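Local coordinates for protein SusD homolog (Bacteroides thetaiotaomicron, PDB 4MRU) that probably binds glycans, perhaps mucin O-glycans, at the cell surface as a SusD-like outer-membrane lipoprotein with a helical, TPR-like fold, at residues V35-Q39 with E40-Q44; Q99-A103 with P104-A108; Y258-G261 with A262-C266; S300-D304 with D305-T309. All blocks are in the same frame, centred on the assembly; numbering follows the deposited sequence. Where two conformers were deposited one is given.

Contact 1. Residues V35-Q39 with E40-Q44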
loop_
_atom_site.group_PDB
_atom_site.type_symbol
_atom_site.label_atom_id
_atom_site.label_comp_id
_atom_site.label_asym_id
_atom_site.label_seq_id
_atom_site.Cartn_x
_atom_site.Cartn_y
_atom_site.Cartn_z
ATOM N N VAL A 35 -6.809 -6.461 -6.766
ATOM C CA VAL A 35 -5.618 -6.213 -5.954
ATOM C C VAL A 35 -5.454 -4.702 -5.900
ATOM O O VAL A 35 -5.885 -4.065 -4.928
ATOM C CB VAL A 35 -4.373 -6.965 -6.491
ATOM C CG1 VAL A 35 -3.123 -6.569 -5.724
ATOM C CG2 VAL A 35 -4.591 -8.462 -6.397
ATOM N N ILE A 36 -4.923 -4.095 -6.964
ATOM C CA ILE A 36 -5.019 -2.658 -7.064
ATOM C C ILE A 36 -6.213 -2.508 -7.970
ATOM O O ILE A 36 -6.192 -3.014 -9.109
ATOM C CB ILE A 36 -3.786 -1.986 -7.674
ATOM C CG1 ILE A 36 -2.494 -2.345 -6.926
ATOM C CG2 ILE A 36 -3.977 -0.475 -7.676
ATOM C CD1 ILE A 36 -2.295 -1.675 -5.604
ATOM N N PRO A 37 -7.311 -1.942 -7.457
ATOM C CA PRO A 37 -8.555 -2.011 -8.257
ATOM C C PRO A 37 -8.442 -1.402 -9.670
ATOM O O PRO A 37 -8.045 -0.248 -9.870
ATOM C CB PRO A 37 -9.562 -1.246 -7.424
ATOM C CG PRO A 37 -8.806 -0.662 -6.298
ATOM C CD PRO A 37 -7.510 -1.294 -6.148
ATOM N N ALA A 38 -8.853 -2.198 -10.625
ATOM C CA ALA A 38 -8.820 -1.812 -12.014
ATOM C C ALA A 38 -10.128 -1.183 -12.500
ATOM O O ALA A 38 -10.193 -0.745 -13.652
ATOM C CB ALA A 38 -8.484 -3.037 -12.847
ATOM N N GLN A 39 -11.153 -1.146 -11.636
ATOM C CA GLN A 39 -12.365 -0.389 -11.891
ATOM C C GLN A 39 -12.246 0.970 -11.237
ATOM O O GLN A 39 -12.056 1.036 -10.016
ATOM C CB GLN A 39 -13.604 -1.091 -11.315
ATOM C CG GLN A 39 -13.848 -2.511 -11.789
ATOM C CD GLN A 39 -14.769 -3.298 -10.838
ATOM O OE1 GLN A 39 -15.887 -3.624 -11.222
ATOM N NE2 GLN A 39 -14.307 -3.584 -9.576
ATOM N N GLU A 40 -12.445 2.034 -12.016
ATOM C CA GLU A 40 -12.232 3.385 -11.522
ATOM C C GLU A 40 -13.189 3.704 -10.376
ATOM O O GLU A 40 -12.854 4.478 -9.467
ATOM C CB GLU A 40 -12.358 4.442 -12.641
ATOM C CG GLU A 40 -13.707 4.595 -13.319
ATOM C CD GLU A 40 -13.983 3.633 -14.483
ATOM O OE1 GLU A 40 -13.313 2.590 -14.654
ATOM O OE2 GLU A 40 -14.942 3.905 -15.214
ATOM N N HIS A 41 -14.378 3.132 -10.396
ATOM C CA HIS A 41 -15.343 3.458 -9.354
ATOM C C HIS A 41 -14.819 3.005 -7.970
ATOM O O HIS A 41 -15.007 3.697 -6.984
ATOM C CB HIS A 41 -16.705 2.841 -9.622
ATOM C CG HIS A 41 -17.694 3.143 -8.541
ATOM N ND1 HIS A 41 -17.912 2.286 -7.485
ATOM C CD2 HIS A 41 -18.484 4.221 -8.327
ATOM C CE1 HIS A 41 -18.794 2.823 -6.656
ATOM N NE2 HIS A 41 -19.142 4.011 -7.133
ATOM N N LEU A 42 -14.180 1.851 -7.919
ATOM C CA LEU A 42 -13.573 1.317 -6.700
ATOM C C LEU A 42 -12.232 2.017 -6.394
ATOM O O LEU A 42 -11.995 2.453 -5.274
ATOM C CB LEU A 42 -13.412 -0.193 -6.810
ATOM C CG LEU A 42 -12.719 -0.935 -5.669
ATOM C CD1 LEU A 42 -13.190 -0.507 -4.289
ATOM C CD2 LEU A 42 -12.948 -2.435 -5.878
ATOM N N TYR A 43 -11.405 2.192 -7.411
ATOM C CA TYR A 43 -10.126 2.888 -7.283
ATOM C C TYR A 43 -10.274 4.250 -6.555
ATOM O O TYR A 43 -9.471 4.593 -5.677
ATOM C CB TYR A 43 -9.439 3.055 -8.667
ATOM C CG TYR A 43 -8.028 3.566 -8.548
ATOM C CD1 TYR A 43 -7.783 4.918 -8.376
ATOM C CD2 TYR A 43 -6.918 2.694 -8.612
ATOM C CE1 TYR A 43 -6.483 5.406 -8.265
ATOM C CE2 TYR A 43 -5.615 3.179 -8.436
ATOM C CZ TYR A 43 -5.407 4.531 -8.259
ATOM O OH TYR A 43 -4.130 5.030 -8.100
ATOM N N GLN A 44 -11.250 5.067 -6.954
ATOM C CA GLN A 44 -11.317 6.447 -6.420
ATOM C C GLN A 44 -11.403 6.459 -4.889
ATOM O O GLN A 44 -10.779 7.268 -4.238
ATOM C CB GLN A 44 -12.462 7.248 -7.053
ATOM C CG GLN A 44 -13.850 6.767 -6.669
ATOM C CD GLN A 44 -14.938 7.487 -7.429
ATOM O OE1 GLN A 44 -14.821 8.689 -7.729
ATOM N NE2 GLN A 44 -16.018 6.767 -7.739
#
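Tyr43 N donates to Gln39 O at 2.9 Å with an almost straight N-H...O angle of 175°, the first i to i+4 bond of helix 40-54, while Leu42 N makes a weak bond to the same oxygen; Gln39 is the N-cap. The chain before it folds back, so that Pro37 lies over the first turn. Its CB meets Leu42 CG at 3.6 Å, the two side chains crossing at about a right angle, and Leu42 CD2 continues to the amide NE2 of Gln39, 4.1 Å away. With an alanine here instead of Leu42, Pro37 CB would probably lose the branched carbon it rests on, and a gap would open beside the Gln39 amide. Tyr43 swings the other way, its CG anti to the backbone N (chi1 -171°), which carries CD2 to 3.4 Å from Pro37 O, near the ring plane at its edge. Further along that edge, CE2 lies 4.1 Å from Ile36 CG2, and the two side chains run alongside, pointing the same way. The Glu40 carboxylate, on a chain bent at chi2, is in a salt bridge with Arg247, and the Gln39 amide donates to Glu89. Ile36 packs on strand 322-325 and on Arg120 of helix 104-125, while Tyr43 lies against helix 248-254.

Contact 2. Residues Q99-A103 with P104-A108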
loop_
_atom_site.group_PDB
_atom_site.type_symbol
_atom_site.label_atom_id
_atom_site.label_comp_id
_atom_site.label_asym_id
_atom_site.label_seq_id
_atom_site.Cartn_x
_atom_site.Cartn_y
_atom_site.Cartn_z
ATOM N N GLN A 99 -15.118 -24.289 -8.062
ATOM C CA GLN A 99 -16.144 -25.209 -8.488
ATOM C C GLN A 99 -15.879 -25.754 -9.916
ATOM O O GLN A 99 -16.355 -26.848 -10.260
ATOM C CB GLN A 99 -17.527 -24.565 -8.255
ATOM C CG GLN A 99 -18.167 -23.839 -9.403
ATOM C CD GLN A 99 -19.368 -23.018 -8.957
ATOM O OE1 GLN A 99 -19.412 -22.475 -7.831
ATOM N NE2 GLN A 99 -20.355 -22.919 -9.840
ATOM N N HIS A 100 -15.026 -25.103 -10.709
ATOM C CA HIS A 100 -14.770 -25.583 -12.083
ATOM C C HIS A 100 -13.435 -26.275 -12.310
ATOM O O HIS A 100 -13.308 -27.019 -13.269
ATOM C CB HIS A 100 -14.819 -24.428 -13.064
ATOM C CG HIS A 100 -16.179 -23.899 -13.291
ATOM N ND1 HIS A 100 -16.752 -22.960 -12.463
ATOM C CD2 HIS A 100 -17.096 -24.177 -14.248
ATOM C CE1 HIS A 100 -17.968 -22.682 -12.899
ATOM N NE2 HIS A 100 -18.199 -23.406 -13.979
ATOM N N GLU A 101 -12.436 -26.002 -11.472
ATOM C CA GLU A 101 -11.064 -26.495 -11.712
ATOM C C GLU A 101 -10.619 -27.448 -10.616
ATOM O O GLU A 101 -10.834 -27.177 -9.431
ATOM C CB GLU A 101 -10.065 -25.337 -11.766
ATOM C CG GLU A 101 -10.463 -24.143 -12.626
ATOM C CD GLU A 101 -10.621 -24.484 -14.102
ATOM O OE1 GLU A 101 -9.987 -25.457 -14.548
ATOM O OE2 GLU A 101 -11.371 -23.766 -14.800
ATOM N N ASP A 102 -10.003 -28.564 -10.983
ATOM C CA ASP A 102 -9.311 -29.388 -9.971
ATOM C C ASP A 102 -7.780 -29.396 -10.167
ATOM O O ASP A 102 -7.064 -30.070 -9.423
ATOM C CB ASP A 102 -9.880 -30.821 -9.917
ATOM C CG ASP A 102 -9.776 -31.548 -11.223
ATOM O OD1 ASP A 102 -9.205 -30.983 -12.170
ATOM O OD2 ASP A 102 -10.281 -32.692 -11.314
ATOM N N ALA A 103 -7.276 -28.621 -11.126
ATOM C CA ALA A 103 -5.836 -28.542 -11.349
ATOM C C ALA A 103 -5.181 -27.812 -10.184
ATOM O O ALA A 103 -5.571 -26.690 -9.858
ATOM C CB ALA A 103 -5.525 -27.843 -12.665
ATOM N N PRO A 104 -4.187 -28.448 -9.534
ATOM C CA PRO A 104 -3.577 -27.805 -8.366
ATOM C C PRO A 104 -3.052 -26.390 -8.669
ATOM O O PRO A 104 -3.220 -25.530 -7.856
ATOM C CB PRO A 104 -2.413 -28.714 -8.010
ATOM C CG PRO A 104 -2.768 -30.051 -8.583
ATOM C CD PRO A 104 -3.658 -29.805 -9.769
ATOM N N VAL A 105 -2.509 -26.138 -9.854
ATOM C CA VAL A 105 -1.981 -24.786 -10.155
ATOM C C VAL A 105 -3.086 -23.721 -10.233
ATOM O O VAL A 105 -2.915 -22.606 -9.738
ATOM C CB VAL A 105 -1.181 -24.799 -11.462
ATOM C CG1 VAL A 105 -0.828 -23.380 -11.912
ATOM C CG2 VAL A 105 0.071 -25.619 -11.269
ATOM N N ALA A 106 -4.217 -24.046 -10.854
ATOM C CA ALA A 106 -5.318 -23.106 -10.907
ATOM C C ALA A 106 -5.760 -22.753 -9.501
ATOM O O ALA A 106 -6.001 -21.602 -9.194
ATOM C CB ALA A 106 -6.494 -23.708 -11.644
ATOM N N LEU A 107 -5.927 -23.775 -8.665
ATOM C CA LEU A 107 -6.386 -23.583 -7.261
ATOM C C LEU A 107 -5.358 -22.793 -6.469
ATOM O O LEU A 107 -5.700 -21.953 -5.641
ATOM C CB LEU A 107 -6.654 -24.938 -6.619
ATOM C CG LEU A 107 -7.749 -25.793 -7.294
ATOM C CD1 LEU A 107 -7.909 -27.146 -6.604
ATOM C CD2 LEU A 107 -9.074 -25.062 -7.320
ATOM N N ALA A 108 -4.082 -23.044 -6.737
ATOM C CA ALA A 108 -3.019 -22.340 -6.010
ATOM C C ALA A 108 -2.980 -20.879 -6.405
ATOM O O ALA A 108 -2.876 -20.000 -5.563
ATOM C CB ALA A 108 -1.685 -22.974 -6.291
#
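Leu107 carries CG anti to its own carbonyl carbon (chi1 -61°), and this turns the isobutyl group back over the residues that precede the helix. Glu101 CB is brought to Ala106 by the backbone, and its own torsion, CG likewise beside the backbone N (chi1 -47°), adds CG to the contact. The leucine straddles two carbonyl oxygens: its CG is 3.5 Å from Ala103 O, and its CD2 is 3.5 Å from Glu101 O. CD1 faces the same pair of oxygens at longer range, so the branch point lies against carbonyl oxygens. On the adjoining side of the turn, Glu101 CB meets the methyl of Ala106 at 3.9 Å, with CG only slightly farther off. The chain then bends at chi2 and leads the carboxylate away to Tyr22, whose OH is hydrogen-bonded to OE2. Ala106 CB also lies 4.4 Å from Ala103 CB, a looser methyl-to-methyl contact. The backbone closes the turn where Leu107 N donates to Ala103 O at 3.2 Å, nearly along the C=O axis and with an N-H...O angle of 172°. Pro104, with no N-H to give, occupies the first helical position, which suits a residue whose nitrogen needs no partner there. The arrangement is a short helix-to-helix connection: Glu101 leaves helix 81-100, Ala103 is the N-cap of helix 104-125, and the three-residue link is consistent with the helix-turn-helix build of a TPR-like fold.

Contact 3. Residues Y258-G261 with A262-C266; sequences YRVG and ADIIC
Ala262 opens helix 262-270 directly after the N-cap Gly261, and its CB reaches back only to Gly261 C, at 3.7 Å. Asp263 turns its carboxylate to another part of the chain, where OD2 accepts from Leu443 N. Ile264 brings the first real apolar contact: its CG2 lies 3.5 Å from Val260 CG1 and 3.6 Å from Gly261 O, while CG1, anti to the backbone N (chi1 -169°), carries the longer branch away from the strand. Ile265 supplies the second, its CG1 standing 3.8 Å from the same valine methyl and 3.4 Å from Gly261 O, with CD1 also near Val260 CG1; with CG1 anti to the backbone N of Val260 (chi1 180°), this methyl is the one that meets both isoleucines, and the Val260 side chain crosses each of theirs at about a right angle. Cys266 N closes the first turn on Ala262 O at 2.8 Å. Strand 258-260 pairs with strand 58-60, and Arg259 in it gives NH1 to Tyr258 O and to Phe252 O. Across this strand-to-helix junction all the touching residues are buried and the side chains meet carbon to carbon, while Gly261 O is flanked by carbon from Ile264 and Ile265.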
loop_
_atom_site.group_PDB
_atom_site.type_symbol
_atom_site.label_atom_id
_atom_site.label_comp_id
_atom_site.label_asym_id
_atom_site.label_seq_id
_atom_site.Cartn_x
_atom_site.Cartn_y
_atom_site.Cartn_z
ATOM N N TYR A 258 -7.849 14.514 -8.192
ATOM C CA TYR A 258 -6.728 14.382 -7.255
ATOM C C TYR A 258 -5.477 15.050 -7.786
ATOM O O TYR A 258 -5.186 15.010 -8.999
ATOM C CB TYR A 258 -6.412 12.894 -6.933
ATOM C CG TYR A 258 -7.661 12.180 -6.533
ATOM C CD1 TYR A 258 -8.146 12.278 -5.243
ATOM C CD2 TYR A 258 -8.481 11.563 -7.503
ATOM C CE1 TYR A 258 -9.379 11.709 -4.897
ATOM C CE2 TYR A 258 -9.717 11.012 -7.146
ATOM C CZ TYR A 258 -10.141 11.103 -5.853
ATOM O OH TYR A 258 -11.364 10.608 -5.526
ATOM N N ARG A 259 -4.698 15.621 -6.868
ATOM C CA ARG A 259 -3.367 16.079 -7.201
ATOM C C ARG A 259 -2.413 15.590 -6.122
ATOM O O ARG A 259 -2.812 15.079 -5.081
ATOM C CB ARG A 259 -3.308 17.612 -7.364
ATOM C CG ARG A 259 -4.067 18.195 -8.550
ATOM C CD ARG A 259 -3.335 17.795 -9.794
ATOM N NE ARG A 259 -3.908 18.160 -11.097
ATOM C CZ ARG A 259 -4.519 17.320 -11.937
ATOM N NH1 ARG A 259 -4.829 16.073 -11.590
ATOM N NH2 ARG A 259 -4.839 17.746 -13.143
ATOM N N VAL A 260 -1.143 15.764 -6.388
ATOM C CA VAL A 260 -0.117 15.276 -5.515
ATOM C C VAL A 260 -0.086 16.048 -4.201
ATOM O O VAL A 260 -0.253 17.266 -4.158
ATOM C CB VAL A 260 1.264 15.339 -6.231
ATOM C CG1 VAL A 260 2.357 14.832 -5.314
ATOM C CG2 VAL A 260 1.226 14.519 -7.491
ATOM N N GLY A 261 0.161 15.302 -3.123
ATOM C CA GLY A 261 0.193 15.827 -1.792
ATOM C C GLY A 261 1.495 16.513 -1.408
ATOM O O GLY A 261 2.558 16.282 -2.015
ATOM N N ALA A 262 1.405 17.355 -0.375
ATOM C CA ALA A 262 2.520 18.155 0.060
ATOM C C ALA A 262 3.672 17.288 0.562
ATOM O O ALA A 262 4.845 17.627 0.367
ATOM C CB ALA A 262 2.088 19.093 1.159
ATOM N N ASP A 263 3.335 16.193 1.235
ATOM C CA ASP A 263 4.362 15.428 1.950
ATOM C C ASP A 263 5.380 14.861 1.002
ATOM O O ASP A 263 6.584 15.090 1.158
ATOM C CB ASP A 263 3.736 14.299 2.767
ATOM C CG ASP A 263 2.676 14.799 3.718
ATOM O OD1 ASP A 263 1.499 14.965 3.297
ATOM O OD2 ASP A 263 3.055 15.028 4.873
ATOM N N ILE A 264 4.926 14.132 -0.001
ATOM C CA ILE A 264 5.873 13.493 -0.919
ATOM C C ILE A 264 6.703 14.541 -1.690
ATOM O O ILE A 264 7.899 14.348 -1.928
ATOM C CB ILE A 264 5.200 12.496 -1.860
ATOM C CG1 ILE A 264 6.296 11.689 -2.591
ATOM C CG2 ILE A 264 4.245 13.203 -2.834
ATOM C CD1 ILE A 264 5.826 10.395 -3.161
ATOM N N ILE A 265 6.107 15.684 -1.999
ATOM C CA ILE A 265 6.864 16.782 -2.601
ATOM C C ILE A 265 7.909 17.420 -1.654
ATOM O O ILE A 265 9.013 17.760 -2.098
ATOM C CB ILE A 265 5.911 17.864 -3.140
ATOM C CG1 ILE A 265 5.004 17.280 -4.206
ATOM C CG2 ILE A 265 6.691 19.034 -3.717
ATOM C CD1 ILE A 265 5.696 16.916 -5.493
ATOM N N CYS A 266 7.581 17.590 -0.372
ATOM C CA CYS A 266 8.537 18.117 0.591
ATOM C C CYS A 266 9.792 17.266 0.680
ATOM O O CYS A 266 10.914 17.785 0.662
ATOM C CB CYS A 266 7.933 18.187 2.003
ATOM S SG CYS A 266 6.774 19.538 2.203
#

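Contact 4. Residues S300-D304 with D305-T309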
loop_
_atom_site.group_PDB
_atom_site.type_symbol
_atom_site.label_atom_id
_atom_site.label_comp_id
_atom_site.label_asym_id
_atom_site.label_seq_id
_atom_site.Cartn_x
_atom_site.Cartn_y
_atom_site.Cartn_z
ATOM N N SER A 300 -10.257 23.972 1.182
ATOM C CA SER A 300 -9.744 25.156 0.511
ATOM C C SER A 300 -10.846 26.171 0.236
ATOM O O SER A 300 -11.932 25.785 -0.173
ATOM C CB SER A 300 -9.098 24.789 -0.833
ATOM O OG SER A 300 -8.672 25.953 -1.549
ATOM N N PRO A 301 -10.547 27.478 0.372
ATOM C CA PRO A 301 -11.497 28.535 -0.062
ATOM C C PRO A 301 -11.391 28.867 -1.522
ATOM O O PRO A 301 -12.117 29.712 -2.008
ATOM C CB PRO A 301 -11.046 29.750 0.750
ATOM C CG PRO A 301 -9.563 29.546 0.892
ATOM C CD PRO A 301 -9.314 28.052 0.946
ATOM N N PHE A 302 -10.478 28.236 -2.243
ATOM C CA PHE A 302 -10.308 28.520 -3.667
ATOM C C PHE A 302 -11.190 27.629 -4.555
ATOM O O PHE A 302 -11.971 26.807 -4.041
ATOM C CB PHE A 302 -8.819 28.398 -3.982
ATOM C CG PHE A 302 -7.990 29.424 -3.262
ATOM C CD1 PHE A 302 -8.281 30.782 -3.375
ATOM C CD2 PHE A 302 -6.987 29.042 -2.400
ATOM C CE1 PHE A 302 -7.546 31.730 -2.678
ATOM C CE2 PHE A 302 -6.245 29.979 -1.710
ATOM C CZ PHE A 302 -6.511 31.324 -1.856
ATOM N N SER A 303 -11.073 27.810 -5.879
ATOM C CA SER A 303 -11.880 27.070 -6.853
ATOM C C SER A 303 -11.269 25.717 -7.134
ATOM O O SER A 303 -10.095 25.488 -6.864
ATOM C CB SER A 303 -12.016 27.857 -8.164
ATOM O OG SER A 303 -10.798 27.876 -8.938
ATOM N N ASP A 304 -12.080 24.793 -7.629
ATOM C CA ASP A 304 -11.548 23.513 -8.118
ATOM C C ASP A 304 -10.462 23.725 -9.202
ATOM O O ASP A 304 -9.424 23.035 -9.198
ATOM C CB ASP A 304 -12.668 22.635 -8.670
ATOM C CG ASP A 304 -13.666 22.210 -7.612
ATOM O OD1 ASP A 304 -13.554 22.627 -6.457
ATOM O OD2 ASP A 304 -14.609 21.459 -7.950
ATOM N N ASP A 305 -10.655 24.696 -10.087
ATOM C CA ASP A 305 -9.680 24.941 -11.145
ATOM C C ASP A 305 -8.338 25.364 -10.558
ATOM O O ASP A 305 -7.299 24.942 -11.045
ATOM C CB ASP A 305 -10.163 26.006 -12.125
ATOM C CG ASP A 305 -9.341 26.021 -13.408
ATOM O OD1 ASP A 305 -9.360 25.005 -14.148
ATOM O OD2 ASP A 305 -8.659 27.042 -13.667
ATOM N N ASP A 306 -8.379 26.181 -9.499
ATOM C CA ASP A 306 -7.158 26.563 -8.756
ATOM C C ASP A 306 -6.388 25.334 -8.213
ATOM O O ASP A 306 -5.152 25.263 -8.254
ATOM C CB ASP A 306 -7.504 27.481 -7.566
ATOM C CG ASP A 306 -7.975 28.870 -7.950
ATOM O OD1 ASP A 306 -7.560 29.362 -8.995
ATOM O OD2 ASP A 306 -8.769 29.507 -7.175
HETATM N N MSE A 307 -7.119 24.376 -7.646
HETATM C CA MSE A 307 -6.529 23.156 -7.063
HETATM C C MSE A 307 -5.999 22.261 -8.145
HETATM O O MSE A 307 -4.980 21.625 -7.975
HETATM C CB MSE A 307 -7.545 22.326 -6.259
HETATM C CG MSE A 307 -8.269 23.046 -5.130
HETATM SE SE MSE A 307 -6.999 23.681 -3.737
HETATM C CE MSE A 307 -6.928 25.455 -4.403
ATOM N N ILE A 308 -6.689 22.212 -9.273
ATOM C CA ILE A 308 -6.292 21.351 -10.384
ATOM C C ILE A 308 -5.047 21.896 -11.081
ATOM O O ILE A 308 -4.147 21.158 -11.390
ATOM C CB ILE A 308 -7.442 21.219 -11.395
ATOM C CG1 ILE A 308 -8.539 20.316 -10.822
ATOM C CG2 ILE A 308 -6.954 20.705 -12.759
ATOM C CD1 ILE A 308 -9.875 20.492 -11.519
ATOM N N THR A 309 -4.970 23.211 -11.251
ATOM C CA THR A 309 -3.872 23.810 -12.043
ATOM C C THR A 309 -2.658 24.257 -11.218
ATOM O O THR A 309 -1.598 24.448 -11.780
ATOM C CB THR A 309 -4.366 25.005 -12.877
ATOM O OG1 THR A 309 -4.920 26.000 -12.012
ATOM C CG2 THR A 309 -5.433 24.566 -13.939
#
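Ser303 and Asp306 form a capping box at the start of helix 304-309, with Ser303 as the N-cap. Asp306 N donates to Ser303 OG at 3.0 Å, and the aspartate returns a bond from its side chain. Followed outward, Asp306 CB lies 3.3 Å from Ser303 O, CG lies 3.2 Å from Ser303 OG, and OD1 is 3.6 Å from that same hydroxyl oxygen. OD2, at the tip, accepts from Ser303 N at 3.1 Å, a fairly straight bond (166°) whose donor sits above the carboxylate plane, 35° out of it. OD2 also touches Phe302 CB, with the ring and carboxylate planes 81° apart. Were Asp306 an alanine, Ser303 N would be likely to lose this acceptor, and the residues before the helix could shift. Asp304 points its carboxylate elsewhere, to Thr63 and, in a salt bridge, to Arg62. Three residues before the N-cap, Ser300 OG accepts from Phe302 N, an ST turn. Met307, present as selenomethionine, bends at chi2 and chi3 to fold its end back over this turn: CE packs on Phe302 CB at 3.5 Å, close to the plane of the ring at its edge, and stands 3.4 Å from Ser300 OG.

All four contacts lie where a helix starts, and they follow one another along the chain in numerical order. Contact 2 opens helix 104-125, which returns to pack on residues 35-39 of contact 1, the two centres about 26 Å apart. Contact 1 begins helix 40-54, against which Tyr258 of contact 3 packs; those centres are about 21 Å apart. Contacts 3 and 4 are neighbours, centres about 15 Å apart, and Arg259 NE probably bonds to Ile308 O. Contact 2 lies on the other side of the chain's centre from both, its centre about 51 Å from that of contact 4. In this mainly helical SusD-like chain, contact 3 touches contacts 1 and 4; contact 2 stands apart.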